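Local coordinates for protein subdomain of Desmoplakin Carboxy-Terminal domain (DPCT) (Homo sapiens, PDB 1LM5) that probably binds intermediate filaments through plakin repeats, as part of the desmoplakin tail that links these filaments to desmosomes, at residues B[60-64]-B[80-84]; B[85-89]-B[129-134]; B[31-35]-B[196-200]. All blocks are in the same frame, centred on the assembly; numbering follows the deposited sequence.

Interaction 1: residues B[60-64]-B[80-84]; sequences KLSLQ and LKPAQ
The flat group at this contact is the side-chain amide of Q84, and L63 lies over one of its faces, with L63 CG 3.6 Å from Q84 CD. The two side chains arrive from opposite directions, Q84 with CG anti to its own backbone N (chi1 -175°) and an extended chain beyond, so that the amide is carried out to the start of the facing helix. One end of the amide, whose two ends were probably exchanged in modelling, stands 2.9 Å from L63 N (to the atom modelled as Q84 NE2).

Beyond the amide, the two methyls of L63 divide their work. CD1 comes to 3.6 Å from K81 N, at the backbone of helix 74-88, whereas CD2 presses against L80, 3.5 Å from L80 CB, somewhat closer than usual for two carbons. L80 CD1 is equally near that methyl, so L63 CD2 touches both the root and a branch of L80, the two leucines crossing obliquely.

The example illustrates how a plakin repeat joins its elements: a β-hairpin, here strands 52-53 and 60-61, leads into helices that pack against one another. S62 occupies the N-cap position of helix 63-68, its OG accepting from D65 N. L63 follows directly, and can therefore reach helix 74-88 from the very first turn. I52 of the hairpin and I72 of the interhelical loop also touch both L63 and L80, closing an apolar cluster, while L43 and E44 of helix 36-47 pack on L80. Within helix 74-88 the bonding breaks at P82 and A83 and resumes with Q84 N donating to L80 O at 2.9 Å, which ties together the two residues that flank L63.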
loop_
_atom_site.group_PDB
_atom_site.type_symbol
_atom_site.label_atom_id
_atom_site.label_comp_id
_atom_site.label_asym_id
_atom_site.label_seq_id
_atom_site.Cartn_x
_atom_site.Cartn_y
_atom_site.Cartn_z
ATOM N N LYS B 60 -9.865 5.825 -3.651
ATOM C CA LYS B 60 -9.829 6.191 -2.239
ATOM C C LYS B 60 -9.855 7.708 -2.158
ATOM O O LYS B 60 -9.120 8.396 -2.862
ATOM C CB LYS B 60 -8.575 5.599 -1.600
ATOM C CG LYS B 60 -8.632 4.060 -1.576
ATOM C CD LYS B 60 -7.264 3.411 -1.449
ATOM C CE LYS B 60 -6.646 3.635 -0.080
ATOM N NZ LYS B 60 -5.307 2.964 0.030
ATOM N N LEU B 61 -10.721 8.231 -1.306
ATOM C CA LEU B 61 -10.878 9.668 -1.184
ATOM C C LEU B 61 -10.607 10.182 0.214
ATOM O O LEU B 61 -10.831 9.488 1.200
ATOM C CB LEU B 61 -12.313 10.061 -1.539
ATOM C CG LEU B 61 -12.954 9.524 -2.813
ATOM C CD1 LEU B 61 -14.463 9.820 -2.773
ATOM C CD2 LEU B 61 -12.296 10.168 -4.023
ATOM N N SER B 62 -10.139 11.422 0.287
ATOM C CA SER B 62 -9.918 12.065 1.573
ATOM C C SER B 62 -11.340 12.306 2.057
ATOM O O SER B 62 -12.283 12.254 1.263
ATOM C CB SER B 62 -9.230 13.413 1.373
ATOM O OG SER B 62 -9.984 14.207 0.477
ATOM N N LEU B 63 -11.523 12.573 3.341
ATOM C CA LEU B 63 -12.872 12.833 3.808
ATOM C C LEU B 63 -13.461 14.038 3.081
ATOM O O LEU B 63 -14.643 14.052 2.741
ATOM C CB LEU B 63 -12.894 13.093 5.314
ATOM C CG LEU B 63 -12.534 11.917 6.224
ATOM C CD1 LEU B 63 -12.483 12.395 7.675
ATOM C CD2 LEU B 63 -13.570 10.812 6.071
ATOM N N GLN B 64 -12.625 15.048 2.854
ATOM C CA GLN B 64 -13.057 16.273 2.197
ATOM C C GLN B 64 -13.626 15.981 0.816
ATOM O O GLN B 64 -14.721 16.434 0.464
ATOM C CB GLN B 64 -11.880 17.243 2.087
ATOM C CG GLN B 64 -12.232 18.573 1.456
ATOM C CD GLN B 64 -11.011 19.445 1.231
ATOM O OE1 GLN B 64 -10.276 19.766 2.168
ATOM N NE2 GLN B 64 -10.787 19.834 -0.018
ATOM N N LEU B 80 -15.671 10.728 11.123
ATOM C CA LEU B 80 -14.609 9.901 10.555
ATOM C C LEU B 80 -13.198 10.440 10.697
ATOM O O LEU B 80 -12.248 9.755 10.333
ATOM C CB LEU B 80 -14.861 9.653 9.062
ATOM C CG LEU B 80 -16.134 8.895 8.723
ATOM C CD1 LEU B 80 -16.304 8.854 7.206
ATOM C CD2 LEU B 80 -16.041 7.493 9.304
ATOM N N LYS B 81 -13.044 11.660 11.205
ATOM C CA LYS B 81 -11.711 12.239 11.338
ATOM C C LYS B 81 -10.712 11.321 12.034
ATOM O O LYS B 81 -9.608 11.090 11.524
ATOM C CB LYS B 81 -11.785 13.595 12.062
ATOM C CG LYS B 81 -12.484 14.686 11.244
ATOM C CD LYS B 81 -12.826 15.901 12.112
ATOM C CE LYS B 81 -13.579 16.991 11.342
ATOM N NZ LYS B 81 -12.720 17.783 10.405
ATOM N N PRO B 82 -11.075 10.782 13.210
ATOM C CA PRO B 82 -10.121 9.897 13.893
ATOM C C PRO B 82 -9.704 8.718 13.008
ATOM O O PRO B 82 -8.537 8.334 12.988
ATOM C CB PRO B 82 -10.886 9.442 15.128
ATOM C CG PRO B 82 -11.826 10.602 15.403
ATOM C CD PRO B 82 -12.301 10.960 14.006
ATOM N N ALA B 83 -10.660 8.139 12.284
ATOM C CA ALA B 83 -10.362 7.011 11.396
ATOM C C ALA B 83 -9.384 7.441 10.305
ATOM O O ALA B 83 -8.474 6.695 9.938
ATOM C CB ALA B 83 -11.644 6.485 10.753
ATOM N N GLN B 84 -9.585 8.637 9.766
ATOM C CA GLN B 84 -8.684 9.125 8.728
ATOM C C GLN B 84 -7.314 9.303 9.367
ATOM O O GLN B 84 -6.295 8.984 8.769
ATOM C CB GLN B 84 -9.167 10.453 8.139
ATOM C CG GLN B 84 -8.312 10.931 6.976
ATOM C CD GLN B 84 -8.949 12.059 6.184
ATOM O OE1 GLN B 84 -9.173 13.154 6.707
ATOM N NE2 GLN B 84 -9.244 11.797 4.911
#

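Interaction 2: residues B[85-89]-B[129-134]; sequences KAFIG and VDPEVH
H134 enters this contact from its CB, which rests 4.0 Å from F87 CE2, and its ring atoms CD2 and NE2 go on to meet the end of helix 74-88. CG stands beside its own backbone N (chi1 -60°), a rotation that points the CD2-NE2 side of the imidazole at the last helical residues. CD2 then reaches the backbone, 3.5 Å from F87 O, and I88 CA sits at the ring's edge, in its plane. At the tip, NE2 donates to I88 O over 3.0 Å, but the N-H...O angle of 130° makes this a weak bond. One face of the imidazole has P131 O above it, offset toward the rim; that oxygen accepts a hydrogen bond from K98 NZ.

The F87 ring lies obliquely to the imidazole and reaches V129 on its other flank, its CD1 3.6 Å from V129 CG1. F87 CZ approaches H134 O, a buried oxygen that finds no hydrogen-bonding partner in the model. Where the helix ends, G89 turns to positive phi, and its bare CA lets P131 CB come to 3.4 Å.

The loop that supplies these groups is shaped by an Asx turn, with D130 OD1 accepting from E132 N at 2.9 Å, from above the carboxylate plane. Q122 secures the junction by bonding both A86 O and V129 N. The tip of a β-hairpin (strands 129-130 and 135-136) belonging to a plectin repeat thus rests on the C-terminal end of helix 74-88, in keeping with a domain built from plakin repeats.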
loop_
_atom_site.group_PDB
_atom_site.type_symbol
_atom_site.label_atom_id
_atom_site.label_comp_id
_atom_site.label_asym_id
_atom_site.label_seq_id
_atom_site.Cartn_x
_atom_site.Cartn_y
_atom_site.Cartn_z
ATOM N N LYS B 85 -7.300 9.811 10.594
ATOM C CA LYS B 85 -6.044 10.005 11.303
ATOM C C LYS B 85 -5.354 8.668 11.524
ATOM O O LYS B 85 -4.130 8.603 11.570
ATOM C CB LYS B 85 -6.276 10.691 12.653
ATOM C CG LYS B 85 -6.448 12.197 12.564
ATOM C CD LYS B 85 -6.661 12.792 13.944
ATOM C CE LYS B 85 -6.914 14.287 13.869
ATOM N NZ LYS B 85 -5.755 15.004 13.260
ATOM N N ALA B 86 -6.140 7.604 11.663
ATOM C CA ALA B 86 -5.577 6.274 11.869
ATOM C C ALA B 86 -4.743 5.897 10.661
ATOM O O ALA B 86 -3.897 5.005 10.725
ATOM C CB ALA B 86 -6.680 5.254 12.078
ATOM N N PHE B 87 -4.983 6.571 9.545
ATOM C CA PHE B 87 -4.203 6.289 8.355
ATOM C C PHE B 87 -3.102 7.319 8.146
ATOM O O PHE B 87 -1.934 6.971 7.985
ATOM C CB PHE B 87 -5.077 6.271 7.109
ATOM C CG PHE B 87 -4.332 5.884 5.884
ATOM C CD1 PHE B 87 -4.085 4.549 5.604
ATOM C CD2 PHE B 87 -3.818 6.856 5.034
ATOM C CE1 PHE B 87 -3.332 4.180 4.492
ATOM C CE2 PHE B 87 -3.065 6.497 3.926
ATOM C CZ PHE B 87 -2.823 5.155 3.654
ATOM N N ILE B 88 -3.479 8.592 8.144
ATOM C CA ILE B 88 -2.499 9.645 7.914
ATOM C C ILE B 88 -1.553 9.796 9.090
ATOM O O ILE B 88 -0.423 10.242 8.928
ATOM C CB ILE B 88 -3.186 10.993 7.633
ATOM C CG1 ILE B 88 -4.184 11.316 8.744
ATOM C CG2 ILE B 88 -3.889 10.943 6.285
ATOM C CD1 ILE B 88 -4.981 12.610 8.510
ATOM N N GLY B 89 -2.026 9.428 10.274
ATOM C CA GLY B 89 -1.207 9.526 11.463
ATOM C C GLY B 89 -1.700 10.602 12.411
ATOM O O GLY B 89 -2.264 11.612 11.985
ATOM N N VAL B 129 -1.380 -0.013 9.330
ATOM C CA VAL B 129 -0.824 1.096 8.582
ATOM C C VAL B 129 0.265 1.805 9.366
ATOM O O VAL B 129 0.105 2.087 10.552
ATOM C CB VAL B 129 -1.910 2.131 8.251
ATOM C CG1 VAL B 129 -1.290 3.359 7.594
ATOM C CG2 VAL B 129 -2.955 1.508 7.342
ATOM N N ASP B 130 1.383 2.068 8.704
ATOM C CA ASP B 130 2.448 2.830 9.331
ATOM C C ASP B 130 2.257 4.245 8.781
ATOM O O ASP B 130 2.531 4.502 7.615
ATOM C CB ASP B 130 3.818 2.303 8.927
ATOM C CG ASP B 130 4.933 3.157 9.476
ATOM O OD1 ASP B 130 4.627 4.179 10.133
ATOM O OD2 ASP B 130 6.105 2.809 9.256
ATOM N N PRO B 131 1.760 5.175 9.611
ATOM C CA PRO B 131 1.525 6.567 9.205
ATOM C C PRO B 131 2.785 7.224 8.647
ATOM O O PRO B 131 2.705 8.135 7.825
ATOM C CB PRO B 131 1.072 7.239 10.502
ATOM C CG PRO B 131 0.520 6.110 11.308
ATOM C CD PRO B 131 1.486 5.002 11.046
ATOM N N GLU B 132 3.939 6.758 9.106
ATOM C CA GLU B 132 5.224 7.288 8.659
ATOM C C GLU B 132 5.366 7.249 7.138
ATOM O O GLU B 132 5.780 8.228 6.522
ATOM C CB GLU B 132 6.363 6.483 9.278
ATOM C CG GLU B 132 7.721 6.744 8.651
ATOM C CD GLU B 132 8.697 5.589 8.859
ATOM O OE1 GLU B 132 9.858 5.701 8.401
ATOM O OE2 GLU B 132 8.304 4.569 9.473
ATOM N N VAL B 133 5.031 6.106 6.547
ATOM C CA VAL B 133 5.126 5.913 5.103
ATOM C C VAL B 133 3.748 5.680 4.486
ATOM O O VAL B 133 3.626 5.365 3.310
ATOM C CB VAL B 133 6.015 4.706 4.776
ATOM C CG1 VAL B 133 7.425 4.940 5.302
ATOM C CG2 VAL B 133 5.415 3.440 5.400
ATOM N N HIS B 134 2.707 5.833 5.295
ATOM C CA HIS B 134 1.346 5.639 4.819
ATOM C C HIS B 134 1.206 4.362 4.009
ATOM O O HIS B 134 0.576 4.344 2.960
ATOM C CB HIS B 134 0.894 6.849 3.997
ATOM C CG HIS B 134 0.906 8.132 4.770
ATOM N ND1 HIS B 134 2.018 8.943 4.853
ATOM C CD2 HIS B 134 -0.036 8.707 5.556
ATOM C CE1 HIS B 134 1.762 9.959 5.657
ATOM N NE2 HIS B 134 0.523 9.840 6.098
#

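Interaction 3: residues B[31-35]-B[196-200]; sequences RGIVD and EAASV
The loop 31-35 runs past the end of strand 193-197, coming closest where I33 CA and S199 CA are 5.0 Å apart, and no hydrogen bond joins the two segments. Its course is set by a Schellman motif: G32 takes a positive phi of 68° and ends helix 25-30, and D35, at the N-cap of helix 36-47, starts the next helix two residues beyond I33. The contact thus sets a helix-to-helix connection against the end of 193-197, an inner strand of a mixed four-stranded sheet in which it lies parallel to 11-16.

I33 carries most of the packing. With its CG1 wedged between the backbone N and the carbonyl carbon (chi1 60°), the longer branch is sent toward A197, and CD1 ends 3.5 Å from A197 CB. The CG2 branch goes to the other side of the side chain and meets S199, where the modelled separation from OG is short enough to be treated with caution. V34 supports the same alanine from next door, its CG2 4.0 Å from A197 CB, so this methyl is touched by two branched residues in succession.

The apolar layer extends into the sheet, since I14 of strand 11-16 touches both V34 and A197, and I23 packs on I33. A197 is itself held by backbone bonds to F15 and T17. At the start of the loop the guanidinium of R31 turns to D16 and E21, forming salt bridges with both through NH2, which fasten the connection to the first two strands. A polar atom borders the isoleucine as well: A198 O lies 3.9 Å from I33 CB and accepts a hydrogen bond from K172 NZ.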
loop_
_atom_site.group_PDB
_atom_site.type_symbol
_atom_site.label_atom_id
_atom_site.label_comp_id
_atom_site.label_asym_id
_atom_site.label_seq_id
_atom_site.Cartn_x
_atom_site.Cartn_y
_atom_site.Cartn_z
ATOM N N ARG B 31 -31.286 5.429 3.240
ATOM C CA ARG B 31 -32.458 4.609 2.963
ATOM C C ARG B 31 -32.863 3.783 4.178
ATOM O O ARG B 31 -33.816 3.009 4.131
ATOM C CB ARG B 31 -32.182 3.718 1.744
ATOM C CG ARG B 31 -31.354 4.451 0.706
ATOM C CD ARG B 31 -31.873 4.383 -0.708
ATOM N NE ARG B 31 -31.580 3.122 -1.373
ATOM C CZ ARG B 31 -31.311 3.012 -2.673
ATOM N NH1 ARG B 31 -31.284 4.088 -3.451
ATOM N NH2 ARG B 31 -31.097 1.819 -3.207
ATOM N N GLY B 32 -32.133 3.965 5.271
ATOM C CA GLY B 32 -32.441 3.252 6.491
ATOM C C GLY B 32 -32.214 1.755 6.449
ATOM O O GLY B 32 -32.813 1.030 7.241
ATOM N N ILE B 33 -31.362 1.281 5.544
ATOM C CA ILE B 33 -31.089 -0.154 5.474
ATOM C C ILE B 33 -29.776 -0.498 6.179
ATOM O O ILE B 33 -29.504 -1.661 6.477
ATOM C CB ILE B 33 -31.085 -0.668 4.017
ATOM C CG1 ILE B 33 -30.020 0.044 3.180
ATOM C CG2 ILE B 33 -32.472 -0.454 3.417
ATOM C CD1 ILE B 33 -29.918 -0.509 1.756
ATOM N N VAL B 34 -28.973 0.532 6.435
ATOM C CA VAL B 34 -27.715 0.404 7.172
ATOM C C VAL B 34 -27.831 1.471 8.266
ATOM O O VAL B 34 -28.101 2.637 7.963
ATOM C CB VAL B 34 -26.487 0.739 6.293
ATOM C CG1 VAL B 34 -25.221 0.631 7.122
ATOM C CG2 VAL B 34 -26.437 -0.181 5.081
ATOM N N ASP B 35 -27.665 1.091 9.530
ATOM C CA ASP B 35 -27.769 2.084 10.596
ATOM C C ASP B 35 -26.539 2.978 10.549
ATOM O O ASP B 35 -25.472 2.554 10.103
ATOM C CB ASP B 35 -27.892 1.421 11.969
ATOM C CG ASP B 35 -26.619 0.739 12.397
ATOM O OD1 ASP B 35 -26.434 -0.441 12.047
ATOM O OD2 ASP B 35 -25.796 1.388 13.072
ATOM N N GLU B 196 -24.575 -6.852 1.552
ATOM C CA GLU B 196 -25.996 -6.752 1.272
ATOM C C GLU B 196 -26.736 -6.076 2.426
ATOM O O GLU B 196 -26.353 -6.211 3.586
ATOM C CB GLU B 196 -26.591 -8.135 1.026
ATOM C CG GLU B 196 -26.118 -8.762 -0.258
ATOM C CD GLU B 196 -26.765 -10.111 -0.518
ATOM O OE1 GLU B 196 -26.425 -10.731 -1.547
ATOM O OE2 GLU B 196 -27.606 -10.547 0.298
ATOM N N ALA B 197 -27.794 -5.346 2.092
ATOM C CA ALA B 197 -28.596 -4.656 3.085
ATOM C C ALA B 197 -30.057 -4.742 2.664
ATOM O O ALA B 197 -30.379 -4.652 1.476
ATOM C CB ALA B 197 -28.175 -3.203 3.189
ATOM N N ALA B 198 -30.928 -4.921 3.645
ATOM C CA ALA B 198 -32.358 -5.022 3.399
ATOM C C ALA B 198 -33.072 -4.225 4.475
ATOM O O ALA B 198 -32.499 -3.961 5.533
ATOM C CB ALA B 198 -32.794 -6.486 3.449
ATOM N N SER B 199 -34.314 -3.833 4.194
ATOM C CA SER B 199 -35.131 -3.073 5.141
ATOM C C SER B 199 -35.974 -4.029 5.966
ATOM O O SER B 199 -36.310 -5.119 5.504
ATOM C CB SER B 199 -36.077 -2.116 4.407
ATOM O OG SER B 199 -35.384 -1.012 3.860
ATOM N N VAL B 200 -36.318 -3.624 7.183
ATOM C CA VAL B 200 -37.142 -4.464 8.041
ATOM C C VAL B 200 -38.332 -3.655 8.559
ATOM O O VAL B 200 -38.527 -3.607 9.795
ATOM C CB VAL B 200 -36.329 -5.009 9.238
ATOM C CG1 VAL B 200 -37.148 -6.045 9.999
ATOM C CG2 VAL B 200 -35.029 -5.621 8.746
#

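In the fold
Followed from the N terminus, the chain first passes 31-35, whose partner, 196-200, comes only at the end of the modelled chain. Interaction 3 therefore closes a loop of 160 residues, within which both other contacts are nested. Interaction 1 closes a short loop between the strand 60-61 region and helix 74-88; interaction 2 opens directly after it, from the end of the same helix, and closes at hairpin 129-136. These two are in series, their centres 12 Å apart. Interaction 3 lies on the opposite side of the chain's centre from interaction 2, about 32 Å away between centres, joining the early helices to the terminal sheet, while helix 74-88 links the two hairpin regions.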